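Local coordinates for attaching and effacing protein, pathogenesis factor (PDB 4E9L) that probably acts as an intimin/invasin-family adhesin of Escherichia coli, of which this rod of bacterial immunoglobulin-like domains forms the middle part, at residues A91-T97 against D177-A183; L126-S132 against M170-G175. All blocks are in the same frame, centred on the assembly; numbering follows the deposited sequence.

Contact 1: residues A91-T97 against D177-A183; sequences AAHSSIT and DAAANAA
Ser94 O takes the backbone N-H of Ala180 over 2.9 Å, a nearly straight bond (166° at the hydrogen) whose donor stands above the carbonyl plane. Ala91 O also lies close to Ala180 N but at a poor angle; it instead receives Ser94 N at 3.1 Å, closing a turn through Ala92 and His93 that places both carbonyl oxygens near Ala180 N. Further along, the strand and loop part far enough for a water, which accepts from Ile96 N and donates to Asn181 O at 2.7 Å. With Ile96 CG1 anti to the backbone N (chi1 -179°), CG2 is directed at the loop, where it makes apolar contact with Ala179 CB and, at 3.9 Å, Ala183 CB. Two methyls rest against carbonyl oxygens: Ile96 CG2 on Asn181 O, and Ala183 CB on Ile96 O at 3.4 Å. Behind this, Ser94 OG is hydrogen-bonded to Asp90 O and Lys116 N, while Ala178 O receives Trp113 NE1. Ala179 N, buried here, has no partner in the model. The join between the edge strand of one sheet and a connecting loop of the other thus rests on few directional bonds and close methyl packing, probably at some cost for that buried N-H.

Contact 2: residues L126-S132 against M170-G175; sequences LNPDAPS and MPKLNG
Asp129 reaches over the end of the strand carrying Lys172 and Leu173 and takes hold of the turn beyond it. Its backbone N gives a hydrogen bond to Lys172 O at 3.1 Å, and its CB lies 3.4 Å from that same oxygen. With CG beside the backbone N (chi1 -50°), the carboxylate carbon also passes close to Lys172 O, and the two oxygens face successive amides: OD1 is met on its syn side by Asn174 N at 2.8 Å, somewhat out of the carboxylate plane, while OD2 uses its syn lone pair for Gly175 N at 2.7 Å. OD2 also rests against Lys172 CB. Two N-H groups therefore fix the rotation of the carboxylate, and they would probably favour its charged form. On one flank, Leu173 CD1 sits 3.5 Å from Asn127 O and packs on Pro128; its CD2 meets Leu126 CD2, the two side chains crossing at about a right angle. On the other flank a water accepts from Lys172 N and donates to Asp129 O. Beyond it Ser132 and Met170 form an antiparallel hydrogen-bonded pair, with Ser132 N bound to Met170 O at 3.0 Å and Met170 N to Ser132 O. The extended chain of Lys172 runs alongside Ser132 CB until NZ makes a weak bond to OG at 3.3 Å. Pro128, Pro131 and Pro171 all touch Trp146 of strand 142-148 in the facing sheet. Asn174 and Gly175, both with positive phi, form the type I' turn of a tight beta hairpin in an immunoglobulin-like sandwich, whose two turn amides are held by the carboxylate of an aspartate on the loop leading into a neighbouring strand.

Overall arrangement
Both contacts belong to one immunoglobulin-like domain, the first of those modelled in an elongated chain, and their centres lie about 11 Å apart. Contact 2 is nested within the loop closed by contact 1: the chain runs 91-97, 126-132, 170-175, then 177-183. The hairpin of strands 165-173 and 176-177 joins them, and the methyl end of Met170 packs on Asn181 and Ala182. Contact 1 ties strand 95-99 of one sheet to the loop before strand 183-187, whereas contact 2 joins the loop leading into strand 132-134 to the end of strand 165-173 and its turn, within the other sheet. Contact 1 thus bridges the sheets, and Trp113 of strand 108-114 touches residues of both contacts.

Contact 1: residues A91-T97 against D177-A183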
ATOM      1  N   ALA A  91     -22.526  -2.587 -44.965  1.00 16.04           N
ATOM      2  CA  ALA A  91     -21.856  -2.356 -43.665  1.00 16.29           C
ATOM      3  C   ALA A  91     -21.074  -1.042 -43.597  1.00 19.84           C
ATOM      4  O   ALA A  91     -21.095  -0.392 -42.557  1.00 17.14           O
ATOM      5  CB  ALA A  91     -20.941  -3.512 -43.306  1.00 17.12           C
ATOM      6  N   ALA A  92     -20.384  -0.647 -44.690  1.00 18.04           N
ATOM      7  CA  ALA A  92     -19.602   0.609 -44.712  1.00 17.69           C
ATOM      8  C   ALA A  92     -20.474   1.877 -44.500  1.00 19.63           C
ATOM      9  O   ALA A  92     -19.967   2.888 -44.010  1.00 19.54           O
ATOM     10  CB  ALA A  92     -18.800   0.713 -46.007  1.00 18.71           C
ATOM     11  N   HIS A  93     -21.781   1.811 -44.809  1.00 14.56           N
ATOM     12  CA  HIS A  93     -22.679   2.957 -44.588  1.00 16.05           C
ATOM     13  C   HIS A  93     -23.522   2.821 -43.293  1.00 19.53           C
ATOM     14  O   HIS A  93     -24.335   3.690 -42.980  1.00 20.62           O
ATOM     15  CB  HIS A  93     -23.606   3.144 -45.789  1.00 17.46           C
ATOM     16  CG  HIS A  93     -22.888   3.608 -47.010  1.00 22.76           C
ATOM     17  ND1 HIS A  93     -22.069   2.754 -47.731  1.00 26.64           N
ATOM     18  CD2 HIS A  93     -22.881   4.823 -47.601  1.00 25.39           C
ATOM     19  CE1 HIS A  93     -21.584   3.480 -48.728  1.00 26.32           C
ATOM     20  NE2 HIS A  93     -22.064   4.722 -48.708  1.00 26.43           N
ATOM     21  N   SER A  94     -23.343   1.730 -42.575  1.00 15.60           N
ATOM     22  CA  SER A  94     -24.124   1.419 -41.383  1.00 14.93           C
ATOM     23  C   SER A  94     -23.309   1.621 -40.126  1.00 17.32           C
ATOM     24  O   SER A  94     -22.072   1.494 -40.148  1.00 16.49           O
ATOM     25  CB  SER A  94     -24.647  -0.013 -41.471  1.00 16.31           C
ATOM     26  OG  SER A  94     -25.474  -0.160 -42.614  1.00 18.88           O
ATOM     27  N   SER A  95     -23.994   1.929 -39.018  1.00 14.53           N
ATOM     28  CA  SER A  95     -23.287   2.155 -37.763  1.00 14.71           C
ATOM     29  C   SER A  95     -24.036   1.621 -36.553  1.00 16.78           C
ATOM     30  O   SER A  95     -25.228   1.258 -36.623  1.00 14.74           O
ATOM     31  CB  SER A  95     -23.000   3.651 -37.599  1.00 18.78           C
ATOM     32  OG  SER A  95     -24.238   4.337 -37.515  1.00 27.41           O
ATOM     33  N   ILE A  96     -23.337   1.599 -35.429  1.00 13.26           N
ATOM     34  CA  ILE A  96     -23.935   1.154 -34.176  1.00 12.67           C
ATOM     35  C   ILE A  96     -23.491   2.065 -33.029  1.00 16.37           C
ATOM     36  O   ILE A  96     -22.303   2.410 -32.925  1.00 13.53           O
ATOM     37  CB  ILE A  96     -23.702  -0.365 -33.898  1.00 15.64           C
ATOM     38  CG1 ILE A  96     -24.379  -0.790 -32.555  1.00 16.85           C
ATOM     39  CG2 ILE A  96     -22.188  -0.738 -33.953  1.00 15.44           C
ATOM     40  CD1 ILE A  96     -24.617  -2.226 -32.336  1.00 26.35           C
ATOM     41  N   THR A  97     -24.450   2.382 -32.149  1.00 13.86           N
ATOM     42  CA  THR A  97     -24.247   3.181 -30.940  1.00 15.32           C
ATOM     43  C   THR A  97     -24.744   2.407 -29.723  1.00 18.88           C
ATOM     44  O   THR A  97     -25.765   1.717 -29.799  1.00 19.32           O
ATOM     45  CB  THR A  97     -24.978   4.553 -31.127  1.00 21.45           C
ATOM     46  OG1 THR A  97     -24.256   5.307 -32.107  1.00 21.57           O
ATOM     47  CG2 THR A  97     -25.069   5.390 -29.850  1.00 21.99           C
ATOM     48  N   ASP A 177     -20.259  -8.833 -40.400  1.00 19.11           N
ATOM     49  CA  ASP A 177     -20.403  -7.514 -39.769  1.00 18.34           C
ATOM     50  C   ASP A 177     -21.427  -6.683 -40.550  1.00 19.46           C
ATOM     51  O   ASP A 177     -21.402  -6.651 -41.789  1.00 16.69           O
ATOM     52  CB  ASP A 177     -19.066  -6.758 -39.731  1.00 20.25           C
ATOM     53  CG  ASP A 177     -17.985  -7.359 -38.860  1.00 28.94           C
ATOM     54  OD1 ASP A 177     -18.318  -8.184 -37.970  1.00 28.36           O
ATOM     55  OD2 ASP A 177     -16.829  -6.920 -38.981  1.00 36.01           O
ATOM     56  N   ALA A 178     -22.357  -6.068 -39.813  1.00 16.41           N
ATOM     57  CA  ALA A 178     -23.418  -5.273 -40.399  1.00 16.51           C
ATOM     58  C   ALA A 178     -23.328  -3.767 -40.062  1.00 18.23           C
ATOM     59  O   ALA A 178     -24.288  -3.020 -40.280  1.00 16.15           O
ATOM     60  CB  ALA A 178     -24.776  -5.863 -40.036  1.00 17.32           C
ATOM     61  N   ALA A 179     -22.139  -3.324 -39.589  1.00 15.31           N
ATOM     62  CA  ALA A 179     -21.817  -1.921 -39.328  1.00 14.41           C
ATOM     63  C   ALA A 179     -20.336  -1.731 -39.629  1.00 17.95           C
ATOM     64  O   ALA A 179     -19.589  -2.707 -39.616  1.00 16.43           O
ATOM     65  CB  ALA A 179     -22.121  -1.547 -37.877  1.00 14.54           C
ATOM     66  N   ALA A 180     -19.912  -0.487 -39.906  1.00 16.29           N
ATOM     67  CA  ALA A 180     -18.519  -0.177 -40.268  1.00 16.88           C
ATOM     68  C   ALA A 180     -17.573  -0.495 -39.127  1.00 20.85           C
ATOM     69  O   ALA A 180     -16.501  -1.036 -39.364  1.00 21.84           O
ATOM     70  CB  ALA A 180     -18.392   1.293 -40.670  1.00 17.18           C
ATOM     71  N   ASN A 181     -17.970  -0.181 -37.894  1.00 15.61           N
ATOM     72  CA  ASN A 181     -17.158  -0.468 -36.704  1.00 16.74           C
ATOM     73  C   ASN A 181     -18.055  -0.904 -35.557  1.00 20.35           C
ATOM     74  O   ASN A 181     -19.227  -0.549 -35.550  1.00 18.93           O
ATOM     75  CB  ASN A 181     -16.331   0.761 -36.309  1.00 19.65           C
ATOM     76  CG  ASN A 181     -15.184   0.991 -37.256  1.00 39.15           C
ATOM     77  OD1 ASN A 181     -14.335   0.121 -37.473  1.00 37.83           O
ATOM     78  ND2 ASN A 181     -15.192   2.121 -37.915  1.00 31.49           N
ATOM     79  N   ALA A 182     -17.510  -1.660 -34.583  1.00 17.96           N
ATOM     80  CA  ALA A 182     -18.277  -2.081 -33.419  1.00 17.29           C
ATOM     81  C   ALA A 182     -18.420  -0.856 -32.514  1.00 18.72           C
ATOM     82  O   ALA A 182     -17.593   0.049 -32.599  1.00 18.36           O
ATOM     83  CB  ALA A 182     -17.518  -3.172 -32.671  1.00 18.69           C
ATOM     84  N   ALA A 183     -19.467  -0.811 -31.677  1.00 13.73           N
ATOM     85  CA  ALA A 183     -19.664   0.258 -30.695  1.00 12.08           C
ATOM     86  C   ALA A 183     -18.923  -0.208 -29.451  1.00 18.27           C
ATOM     87  O   ALA A 183     -18.923  -1.411 -29.147  1.00 17.82           O
ATOM     88  CB  ALA A 183     -21.146   0.431 -30.379  1.00 11.71           C
TER
HETATM   89  O   HOH W   1     -20.352   1.903 -35.582  1.00 15.65           O

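Contact 2: residues L126-S132 against M170-G175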
ATOM      1  N   LEU A 126     -35.138  -6.607 -42.481  1.00 23.09           N
ATOM      2  CA  LEU A 126     -34.062  -7.601 -42.447  1.00 23.25           C
ATOM      3  C   LEU A 126     -34.372  -8.648 -41.354  1.00 25.38           C
ATOM      4  O   LEU A 126     -35.237  -8.431 -40.497  1.00 23.65           O
ATOM      5  CB  LEU A 126     -32.730  -6.908 -42.042  1.00 24.03           C
ATOM      6  CG  LEU A 126     -32.100  -5.893 -42.984  1.00 29.97           C
ATOM      7  CD1 LEU A 126     -30.946  -5.228 -42.304  1.00 31.50           C
ATOM      8  CD2 LEU A 126     -31.617  -6.535 -44.285  1.00 32.19           C
ATOM      9  N   ASN A 127     -33.611  -9.749 -41.350  1.00 22.73           N
ATOM     10  CA  ASN A 127     -33.683 -10.778 -40.312  1.00 22.79           C
ATOM     11  C   ASN A 127     -32.279 -10.836 -39.673  1.00 25.54           C
ATOM     12  O   ASN A 127     -31.443 -11.654 -40.065  1.00 24.84           O
ATOM     13  CB  ASN A 127     -34.111 -12.133 -40.873  1.00 25.65           C
ATOM     14  CG  ASN A 127     -34.182 -13.189 -39.801  1.00 33.42           C
ATOM     15  OD1 ASN A 127     -34.578 -12.924 -38.658  1.00 28.11           O
ATOM     16  ND2 ASN A 127     -33.699 -14.371 -40.121  1.00 27.36           N
ATOM     17  N   PRO A 128     -31.963  -9.906 -38.755  1.00 21.00           N
ATOM     18  CA  PRO A 128     -30.607  -9.892 -38.195  1.00 19.99           C
ATOM     19  C   PRO A 128     -30.321 -11.027 -37.210  1.00 23.29           C
ATOM     20  O   PRO A 128     -31.225 -11.548 -36.541  1.00 21.25           O
ATOM     21  CB  PRO A 128     -30.521  -8.521 -37.524  1.00 21.88           C
ATOM     22  CG  PRO A 128     -31.914  -8.206 -37.125  1.00 25.76           C
ATOM     23  CD  PRO A 128     -32.801  -8.830 -38.181  1.00 22.18           C
ATOM     24  N   ASP A 129     -29.028 -11.359 -37.072  1.00 19.05           N
ATOM     25  CA  ASP A 129     -28.568 -12.322 -36.093  1.00 18.07           C
ATOM     26  C   ASP A 129     -28.701 -11.656 -34.740  1.00 19.63           C
ATOM     27  O   ASP A 129     -28.929 -10.459 -34.671  1.00 18.79           O
ATOM     28  CB  ASP A 129     -27.070 -12.626 -36.292  1.00 19.56           C
ATOM     29  CG  ASP A 129     -26.616 -12.982 -37.694  1.00 25.02           C
ATOM     30  OD1 ASP A 129     -27.491 -13.135 -38.588  1.00 22.66           O
ATOM     31  OD2 ASP A 129     -25.397 -13.164 -37.888  1.00 25.32           O
ATOM     32  N   ALA A 130     -28.478 -12.400 -33.674  1.00 17.60           N
ATOM     33  CA  ALA A 130     -28.416 -11.834 -32.331  1.00 19.02           C
ATOM     34  C   ALA A 130     -27.211 -10.867 -32.283  1.00 24.19           C
ATOM     35  O   ALA A 130     -26.227 -11.117 -32.984  1.00 22.96           O
ATOM     36  CB  ALA A 130     -28.198 -12.958 -31.317  1.00 20.16           C
ATOM     37  N   PRO A 131     -27.256  -9.777 -31.480  1.00 24.86           N
ATOM     38  CA  PRO A 131     -26.082  -8.882 -31.374  1.00 25.39           C
ATOM     39  C   PRO A 131     -24.829  -9.638 -30.938  1.00 29.40           C
ATOM     40  O   PRO A 131     -24.912 -10.563 -30.127  1.00 29.80           O
ATOM     41  CB  PRO A 131     -26.504  -7.882 -30.289  1.00 27.16           C
ATOM     42  CG  PRO A 131     -28.011  -7.872 -30.349  1.00 31.71           C
ATOM     43  CD  PRO A 131     -28.356  -9.319 -30.604  1.00 27.44           C
ATOM     44  N   SER A 132     -23.686  -9.305 -31.534  1.00 23.99           N
ATOM     45  CA  SER A 132     -22.426  -9.945 -31.203  1.00 22.93           C
ATOM     46  C   SER A 132     -21.725  -9.146 -30.074  1.00 25.48           C
ATOM     47  O   SER A 132     -21.408  -7.960 -30.249  1.00 23.05           O
ATOM     48  CB  SER A 132     -21.557 -10.085 -32.445  1.00 25.64           C
ATOM     49  OG  SER A 132     -20.223 -10.432 -32.125  1.00 40.52           O
ATOM     50  N   MET A 170     -21.305  -5.502 -32.047  1.00 18.68           N
ATOM     51  CA  MET A 170     -21.353  -5.431 -33.505  1.00 18.28           C
ATOM     52  C   MET A 170     -22.636  -6.142 -34.010  1.00 22.76           C
ATOM     53  O   MET A 170     -22.844  -7.324 -33.668  1.00 22.93           O
ATOM     54  CB  MET A 170     -20.056  -6.064 -34.110  1.00 19.45           C
ATOM     55  CG  MET A 170     -20.100  -6.328 -35.632  1.00 20.72           C
ATOM     56  SD  MET A 170     -20.103  -4.811 -36.670  1.00 22.71           S
ATOM     57  CE  MET A 170     -18.356  -4.339 -36.600  1.00 19.20           C
ATOM     58  N   PRO A 171     -23.502  -5.480 -34.819  1.00 16.83           N
ATOM     59  CA  PRO A 171     -24.621  -6.227 -35.418  1.00 16.06           C
ATOM     60  C   PRO A 171     -24.065  -7.113 -36.535  1.00 18.37           C
ATOM     61  O   PRO A 171     -23.008  -6.804 -37.127  1.00 15.98           O
ATOM     62  CB  PRO A 171     -25.529  -5.134 -35.978  1.00 16.98           C
ATOM     63  CG  PRO A 171     -24.589  -4.015 -36.307  1.00 20.62           C
ATOM     64  CD  PRO A 171     -23.427  -4.099 -35.355  1.00 17.01           C
ATOM     65  N   LYS A 172     -24.739  -8.235 -36.777  1.00 14.53           N
ATOM     66  CA  LYS A 172     -24.341  -9.207 -37.778  1.00 14.84           C
ATOM     67  C   LYS A 172     -25.537  -9.700 -38.595  1.00 21.01           C
ATOM     68  O   LYS A 172     -26.665  -9.730 -38.112  1.00 20.26           O
ATOM     69  CB  LYS A 172     -23.557 -10.374 -37.137  1.00 17.41           C
ATOM     70  CG  LYS A 172     -22.187  -9.932 -36.528  1.00 20.90           C
ATOM     71  CD  LYS A 172     -21.284 -11.089 -36.216  1.00 31.76           C
ATOM     72  CE  LYS A 172     -19.907 -10.621 -35.799  1.00 42.19           C
ATOM     73  NZ  LYS A 172     -19.193 -11.668 -35.016  1.00 53.37           N
ATOM     74  N   LEU A 173     -25.281 -10.055 -39.845  1.00 20.75           N
ATOM     75  CA  LEU A 173     -26.282 -10.568 -40.764  1.00 23.85           C
ATOM     76  C   LEU A 173     -25.622 -11.772 -41.389  1.00 30.88           C
ATOM     77  O   LEU A 173     -24.603 -11.628 -42.073  1.00 29.73           O
ATOM     78  CB  LEU A 173     -26.656  -9.483 -41.806  1.00 24.30           C
ATOM     79  CG  LEU A 173     -28.003  -9.613 -42.492  1.00 31.27           C
ATOM     80  CD1 LEU A 173     -29.128  -9.390 -41.518  1.00 31.46           C
ATOM     81  CD2 LEU A 173     -28.130  -8.595 -43.642  1.00 34.95           C
ATOM     82  N   ASN A 174     -26.107 -12.979 -41.007  1.00 30.36           N
ATOM     83  CA  ASN A 174     -25.585 -14.281 -41.447  1.00 32.61           C
ATOM     84  C   ASN A 174     -24.093 -14.443 -41.095  1.00 37.75           C
ATOM     85  O   ASN A 174     -23.315 -14.935 -41.913  1.00 40.18           O
ATOM     86  CB  ASN A 174     -25.842 -14.512 -42.967  1.00 38.41           C
ATOM     87  CG  ASN A 174     -27.263 -14.281 -43.446  1.00 70.29           C
ATOM     88  OD1 ASN A 174     -27.548 -13.340 -44.198  1.00 64.66           O
ATOM     89  ND2 ASN A 174     -28.175 -15.172 -43.085  1.00 65.79           N
ATOM     90  N   GLY A 175     -23.711 -13.990 -39.896  1.00 31.28           N
ATOM     91  CA  GLY A 175     -22.335 -14.029 -39.417  1.00 30.46           C
ATOM     92  C   GLY A 175     -21.420 -12.911 -39.910  1.00 30.96           C
ATOM     93  O   GLY A 175     -20.285 -12.811 -39.439  1.00 31.46           O
TER
HETATM   94  O   HOH W   2     -30.679 -12.928 -42.827  1.00 59.77           O
HETATM   95  O   HOH W   3     -26.951  -8.732 -34.910  1.00 20.89           O